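Local structure of CELL division control protein 6 (Pyrobaculum aerophilum, 1FNN) at residues T48-P53 and K185-F190; Y126-L131 and A161-G166. The protein binds ADP with magnesium in a AAA+ ATPase module and is probably involved in regulating DNA replication. One frame throughout, in Å; residues are numbered along the deposited sequence.

Both contacts lie in the five-stranded parallel sheet of the nucleotide-binding domain, whose strand order is 75-80, 127-132, 160-166, 46-50, 187-189. From the N terminus the chain first lays down 48-53, then 126-131. Segment 161-166 returns beside 126-131 and closes the shorter loop, interaction 2. Only later does 185-190 come back to 48-53, closing interaction 1, so interaction 2 is nested inside interaction 1. The two contacts are stitched together directly: strand 46-50 lies between 187-189 and 160-166, and L49 exchanges backbone hydrogen bonds with I164 and G166, while L49 CG packs on V163 CG1. Together, with the 46-50/160-166 bonds between them, they tie four neighbouring strands, from the outermost 187-189 to 127-132.

Interaction 1 (T48-P53 and K185-F190); sequences TLLGRP and KYVIRF
L49 packs against I188 and F190 under two helices. L49 CD2 lies alongside I188, 3.7 Å from its CD1, while L49 CB meets CE1 of the F190 ring at 3.7 Å. With its CG anti to the carbonyl carbon (chi1 -67°), F190 brings the ring back beside L49, and the L50 carbonyl oxygen comes to the ring's edge. Helix 57-68 covers L49 and F190; helix 23-38 covers I188. The backbones are joined by four hydrogen bonds: T48 N to Y186 O, I188 N to T48 O, L50 N to I188 O and F190 N to L50 O, the second nearly straight at 169°. On the face of T48, L50, V187 and R189, T48 and L50 remain buried under helix 170-173, and the contact opens to solvent at R189, whose charge pairs with D169. There L50 CD1 reaches V187 CG1 at 3.8 Å and R189 NH1 at 3.9 Å, and V187 CG1 lies over one face of the R189 guanidinium, offset toward its rim. Past G51 the segments separate, and a water bridges them, accepting from R52 N and donating to F190 O at 2.8 Å each. R52 makes a salt bridge with D239 through its guanidinium. G51 O accepts from K57 NZ, and P53 touches ADP: this is the strand-to-loop passage of a P-loop (Walker A) nucleotide site, flanked by the last strand of the AAA+ sheet.

Interaction 2 (Y126-L131 and A161-G166); sequences YMFLVL and ALVIVG
L162 CD1 touches both L129 and L131, 4.0 Å from L129 CD2 and 4.0 Å from L131 CG, in the apolar centre of one face of the sheet. With CG anti to the backbone N (chi1 173°) and chi2 at 67°, L162 brings CD1 to within 3.5 Å of L129 O on the neighbouring strand. L129 runs side by side with L162, whereas L131 slants across it. On the other face the F128 ring turns its edge to the second strand: CE2 meets V163 CG2 at 3.7 Å, and A161 O also lies near the ring plane. That face is roofed by helices 23-38 and 57-68, through L33 on F128 and A161 and L61 on V130 and V165. Between the two apolar layers run five backbone hydrogen bonds. A161 N, V163 N and V165 N donate to M127 O, L129 O and L131 O, while L129 N and L131 N donate to A161 O and V163 O. The final one, V165 N to L131 O, is the longest at 3.1 Å, its donor tilted 25° from the carbonyl plane. At this end V165 reaches K57, which binds ADP, and D132, which binds magnesium in a structure of this protein though not in this model. With hydrocarbon on both faces and its polar atoms engaged in backbone bonds, the pair belongs to the buried sheet, and its C-terminal end comes up to the nucleotide site.

Interaction 1 (T48-P53 and K185-F190)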
loop_
_atom_site.group_PDB
_atom_site.type_symbol
_atom_site.label_atom_id
_atom_site.label_comp_id
_atom_site.label_asym_id
_atom_site.label_seq_id
_atom_site.Cartn_x
_atom_site.Cartn_y
_atom_site.Cartn_z
ATOM N N THR A 48 12.631 1.922 -13.924
ATOM C CA THR A 48 12.737 1.866 -12.475
ATOM C C THR A 48 11.396 2.312 -11.923
ATOM O O THR A 48 10.912 3.323 -12.446
ATOM C CB THR A 48 13.840 2.796 -11.928
ATOM O OG1 THR A 48 15.097 2.390 -12.455
ATOM C CG2 THR A 48 13.922 2.727 -10.415
ATOM N N LEU A 49 10.774 1.502 -11.087
ATOM C CA LEU A 49 9.483 1.835 -10.502
ATOM C C LEU A 49 9.723 2.312 -9.056
ATOM O O LEU A 49 10.402 1.583 -8.312
ATOM C CB LEU A 49 8.557 0.606 -10.475
ATOM C CG LEU A 49 8.391 -0.191 -11.788
ATOM C CD1 LEU A 49 7.282 -1.228 -11.593
ATOM C CD2 LEU A 49 8.099 0.666 -13.018
ATOM N N LEU A 50 9.253 3.507 -8.697
ATOM C CA LEU A 50 9.569 4.021 -7.343
ATOM C C LEU A 50 8.291 4.453 -6.654
ATOM O O LEU A 50 7.415 5.118 -7.209
ATOM C CB LEU A 50 10.513 5.239 -7.415
ATOM C CG LEU A 50 11.868 5.037 -8.076
ATOM C CD1 LEU A 50 12.660 6.361 -8.151
ATOM C CD2 LEU A 50 12.696 4.005 -7.298
ATOM N N GLY A 51 8.202 4.094 -5.367
ATOM C CA GLY A 51 7.012 4.443 -4.599
ATOM C C GLY A 51 7.078 3.723 -3.262
ATOM O O GLY A 51 7.723 2.661 -3.193
ATOM N N ARG A 52 6.347 4.269 -2.281
ATOM C CA ARG A 52 6.391 3.610 -0.957
ATOM C C ARG A 52 5.656 2.262 -1.027
ATOM O O ARG A 52 4.943 1.947 -1.982
ATOM C CB ARG A 52 5.731 4.506 0.097
ATOM C CG ARG A 52 4.262 4.819 -0.134
ATOM C CD ARG A 52 3.412 4.637 1.119
ATOM N NE ARG A 52 3.749 3.411 1.862
ATOM C CZ ARG A 52 3.291 3.116 3.061
ATOM N NH1 ARG A 52 2.465 4.008 3.618
ATOM N NH2 ARG A 52 3.594 2.011 3.727
ATOM N N PRO A 53 5.680 1.531 0.077
ATOM C CA PRO A 53 4.991 0.242 0.158
ATOM C C PRO A 53 3.507 0.410 -0.056
ATOM O O PRO A 53 2.846 1.373 0.358
ATOM C CB PRO A 53 5.336 -0.309 1.534
ATOM C CG PRO A 53 6.613 0.385 1.897
ATOM C CD PRO A 53 6.494 1.768 1.299
ATOM N N LYS A 185 15.766 8.369 -15.955
ATOM C CA LYS A 185 14.861 8.887 -16.964
ATOM C C LYS A 185 14.004 7.809 -17.607
ATOM O O LYS A 185 13.354 8.083 -18.633
ATOM C CB LYS A 185 15.574 9.722 -18.029
ATOM C CG LYS A 185 14.667 10.862 -18.518
ATOM C CD LYS A 185 15.530 12.070 -18.885
ATOM C CE LYS A 185 14.856 13.362 -18.445
ATOM N NZ LYS A 185 15.825 14.494 -18.409
ATOM N N TYR A 186 14.079 6.570 -17.119
ATOM C CA TYR A 186 12.996 5.633 -17.406
ATOM C C TYR A 186 12.427 5.375 -15.996
ATOM O O TYR A 186 12.649 4.298 -15.465
ATOM C CB TYR A 186 13.407 4.376 -18.160
ATOM C CG TYR A 186 14.074 4.636 -19.495
ATOM C CD1 TYR A 186 15.420 4.380 -19.711
ATOM C CD2 TYR A 186 13.328 5.151 -20.554
ATOM C CE1 TYR A 186 16.022 4.625 -20.946
ATOM C CE2 TYR A 186 13.898 5.406 -21.792
ATOM C CZ TYR A 186 15.246 5.136 -21.970
ATOM O OH TYR A 186 15.781 5.398 -23.207
ATOM N N VAL A 187 11.919 6.395 -15.318
ATOM C CA VAL A 187 11.472 6.249 -13.934
ATOM C C VAL A 187 9.978 6.427 -13.862
ATOM O O VAL A 187 9.444 7.413 -14.362
ATOM C CB VAL A 187 12.129 7.224 -12.938
ATOM C CG1 VAL A 187 11.411 7.200 -11.592
ATOM C CG2 VAL A 187 13.602 6.881 -12.750
ATOM N N ILE A 188 9.302 5.411 -13.321
ATOM C CA ILE A 188 7.842 5.507 -13.225
ATOM C C ILE A 188 7.507 5.595 -11.727
ATOM O O ILE A 188 8.008 4.755 -10.957
ATOM C CB ILE A 188 7.195 4.254 -13.847
ATOM C CG1 ILE A 188 7.582 4.083 -15.333
ATOM C CG2 ILE A 188 5.675 4.362 -13.702
ATOM C CD1 ILE A 188 6.999 2.763 -15.895
ATOM N N ARG A 189 6.790 6.637 -11.336
ATOM C CA ARG A 189 6.547 6.932 -9.942
ATOM C C ARG A 189 5.118 6.584 -9.567
ATOM O O ARG A 189 4.207 6.740 -10.344
ATOM C CB ARG A 189 6.738 8.455 -9.637
ATOM C CG ARG A 189 8.190 8.850 -9.954
ATOM C CD ARG A 189 8.589 10.252 -9.471
ATOM N NE ARG A 189 10.009 10.458 -9.755
ATOM C CZ ARG A 189 10.977 10.169 -8.894
ATOM N NH1 ARG A 189 10.692 9.665 -7.698
ATOM N NH2 ARG A 189 12.242 10.388 -9.237
ATOM N N PHE A 190 4.982 5.976 -8.394
ATOM C CA PHE A 190 3.700 5.506 -7.878
ATOM C C PHE A 190 3.484 6.284 -6.558
ATOM O O PHE A 190 4.239 6.020 -5.616
ATOM C CB PHE A 190 3.821 4.009 -7.529
ATOM C CG PHE A 190 4.030 3.148 -8.754
ATOM C CD1 PHE A 190 5.208 3.209 -9.505
ATOM C CD2 PHE A 190 3.009 2.278 -9.122
ATOM C CE1 PHE A 190 5.344 2.386 -10.632
ATOM C CE2 PHE A 190 3.142 1.460 -10.233
ATOM C CZ PHE A 190 4.311 1.543 -10.960
HETATM O O HOH W 1 5.008 6.683 -2.973
#

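Interaction 2 (Y126-L131 and A161-G166)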
loop_
_atom_site.group_PDB
_atom_site.type_symbol
_atom_site.label_atom_id
_atom_site.label_comp_id
_atom_site.label_asym_id
_atom_site.label_seq_id
_atom_site.Cartn_x
_atom_site.Cartn_y
_atom_site.Cartn_z
ATOM N N TYR A 126 14.805 -14.699 -24.683
ATOM C CA TYR A 126 14.620 -13.270 -24.376
ATOM C C TYR A 126 13.965 -13.263 -22.987
ATOM O O TYR A 126 12.982 -13.973 -22.754
ATOM C CB TYR A 126 13.740 -12.612 -25.443
ATOM C CG TYR A 126 14.371 -12.571 -26.823
ATOM C CD1 TYR A 126 14.075 -13.555 -27.765
ATOM C CD2 TYR A 126 15.263 -11.560 -27.184
ATOM C CE1 TYR A 126 14.640 -13.546 -29.027
ATOM C CE2 TYR A 126 15.840 -11.524 -28.435
ATOM C CZ TYR A 126 15.521 -12.524 -29.348
ATOM O OH TYR A 126 16.098 -12.481 -30.596
ATOM N N MET A 127 14.632 -12.593 -22.065
ATOM C CA MET A 127 14.265 -12.515 -20.671
ATOM C C MET A 127 13.761 -11.109 -20.292
ATOM O O MET A 127 14.464 -10.120 -20.493
ATOM C CB MET A 127 15.523 -12.850 -19.840
ATOM C CG MET A 127 15.291 -12.741 -18.360
ATOM S SD MET A 127 16.512 -13.385 -17.258
ATOM C CE MET A 127 18.004 -12.501 -17.715
ATOM N N PHE A 128 12.552 -11.057 -19.761
ATOM C CA PHE A 128 12.062 -9.840 -19.090
ATOM C C PHE A 128 12.342 -10.067 -17.594
ATOM O O PHE A 128 11.618 -10.807 -16.925
ATOM C CB PHE A 128 10.585 -9.668 -19.374
ATOM C CG PHE A 128 9.784 -8.660 -18.614
ATOM C CD1 PHE A 128 8.421 -8.848 -18.484
ATOM C CD2 PHE A 128 10.346 -7.535 -18.033
ATOM C CE1 PHE A 128 7.630 -7.938 -17.786
ATOM C CE2 PHE A 128 9.566 -6.624 -17.336
ATOM C CZ PHE A 128 8.205 -6.827 -17.212
ATOM N N LEU A 129 13.394 -9.451 -17.107
ATOM C CA LEU A 129 13.867 -9.638 -15.752
ATOM C C LEU A 129 13.404 -8.518 -14.828
ATOM O O LEU A 129 13.471 -7.322 -15.142
ATOM C CB LEU A 129 15.394 -9.732 -15.795
ATOM C CG LEU A 129 16.139 -9.875 -14.465
ATOM C CD1 LEU A 129 15.786 -11.194 -13.753
ATOM C CD2 LEU A 129 17.650 -9.761 -14.688
ATOM N N VAL A 130 12.681 -8.912 -13.777
ATOM C CA VAL A 130 12.208 -7.927 -12.818
ATOM C C VAL A 130 13.011 -8.140 -11.530
ATOM O O VAL A 130 12.968 -9.236 -10.949
ATOM C CB VAL A 130 10.694 -8.097 -12.528
ATOM C CG1 VAL A 130 10.294 -7.122 -11.428
ATOM C CG2 VAL A 130 9.864 -7.854 -13.802
ATOM N N LEU A 131 13.671 -7.083 -11.066
ATOM C CA LEU A 131 14.257 -7.174 -9.716
ATOM C C LEU A 131 13.410 -6.366 -8.751
ATOM O O LEU A 131 13.621 -5.146 -8.624
ATOM C CB LEU A 131 15.706 -6.657 -9.779
ATOM C CG LEU A 131 16.593 -7.373 -10.802
ATOM C CD1 LEU A 131 17.993 -6.743 -10.834
ATOM C CD2 LEU A 131 16.705 -8.874 -10.517
ATOM N N ALA A 161 15.217 -7.313 -21.018
ATOM C CA ALA A 161 14.482 -6.093 -20.664
ATOM C C ALA A 161 14.434 -6.102 -19.129
ATOM O O ALA A 161 14.168 -7.164 -18.533
ATOM C CB ALA A 161 13.101 -6.094 -21.240
ATOM N N LEU A 162 14.832 -5.003 -18.505
ATOM C CA LEU A 162 15.052 -5.035 -17.062
ATOM C C LEU A 162 14.220 -3.987 -16.336
ATOM O O LEU A 162 14.245 -2.779 -16.682
ATOM C CB LEU A 162 16.539 -4.762 -16.785
ATOM C CG LEU A 162 16.849 -4.598 -15.288
ATOM C CD1 LEU A 162 16.645 -5.904 -14.517
ATOM C CD2 LEU A 162 18.272 -4.065 -15.110
ATOM N N VAL A 163 13.391 -4.439 -15.395
ATOM C CA VAL A 163 12.687 -3.495 -14.528
ATOM C C VAL A 163 13.232 -3.683 -13.104
ATOM O O VAL A 163 13.281 -4.835 -12.611
ATOM C CB VAL A 163 11.165 -3.716 -14.525
ATOM C CG1 VAL A 163 10.464 -2.815 -13.490
ATOM C CG2 VAL A 163 10.588 -3.355 -15.891
ATOM N N ILE A 164 13.594 -2.590 -12.432
ATOM C CA ILE A 164 13.995 -2.632 -11.036
ATOM C C ILE A 164 13.060 -1.740 -10.195
ATOM O O ILE A 164 12.397 -0.823 -10.714
ATOM C CB ILE A 164 15.437 -2.180 -10.777
ATOM C CG1 ILE A 164 15.559 -0.669 -10.951
ATOM C CG2 ILE A 164 16.412 -2.916 -11.694
ATOM C CD1 ILE A 164 16.955 -0.153 -10.612
ATOM N N VAL A 165 12.837 -2.188 -8.967
ATOM C CA VAL A 165 11.825 -1.592 -8.117
ATOM C C VAL A 165 12.387 -1.121 -6.775
ATOM O O VAL A 165 13.159 -1.818 -6.140
ATOM C CB VAL A 165 10.692 -2.600 -7.853
ATOM C CG1 VAL A 165 9.605 -1.963 -6.991
ATOM C CG2 VAL A 165 10.049 -3.146 -9.119
ATOM N N GLY A 166 12.105 0.156 -6.429
ATOM C CA GLY A 166 12.594 0.671 -5.148
ATOM C C GLY A 166 11.533 1.560 -4.507
ATOM O O GLY A 166 10.443 1.757 -5.022
#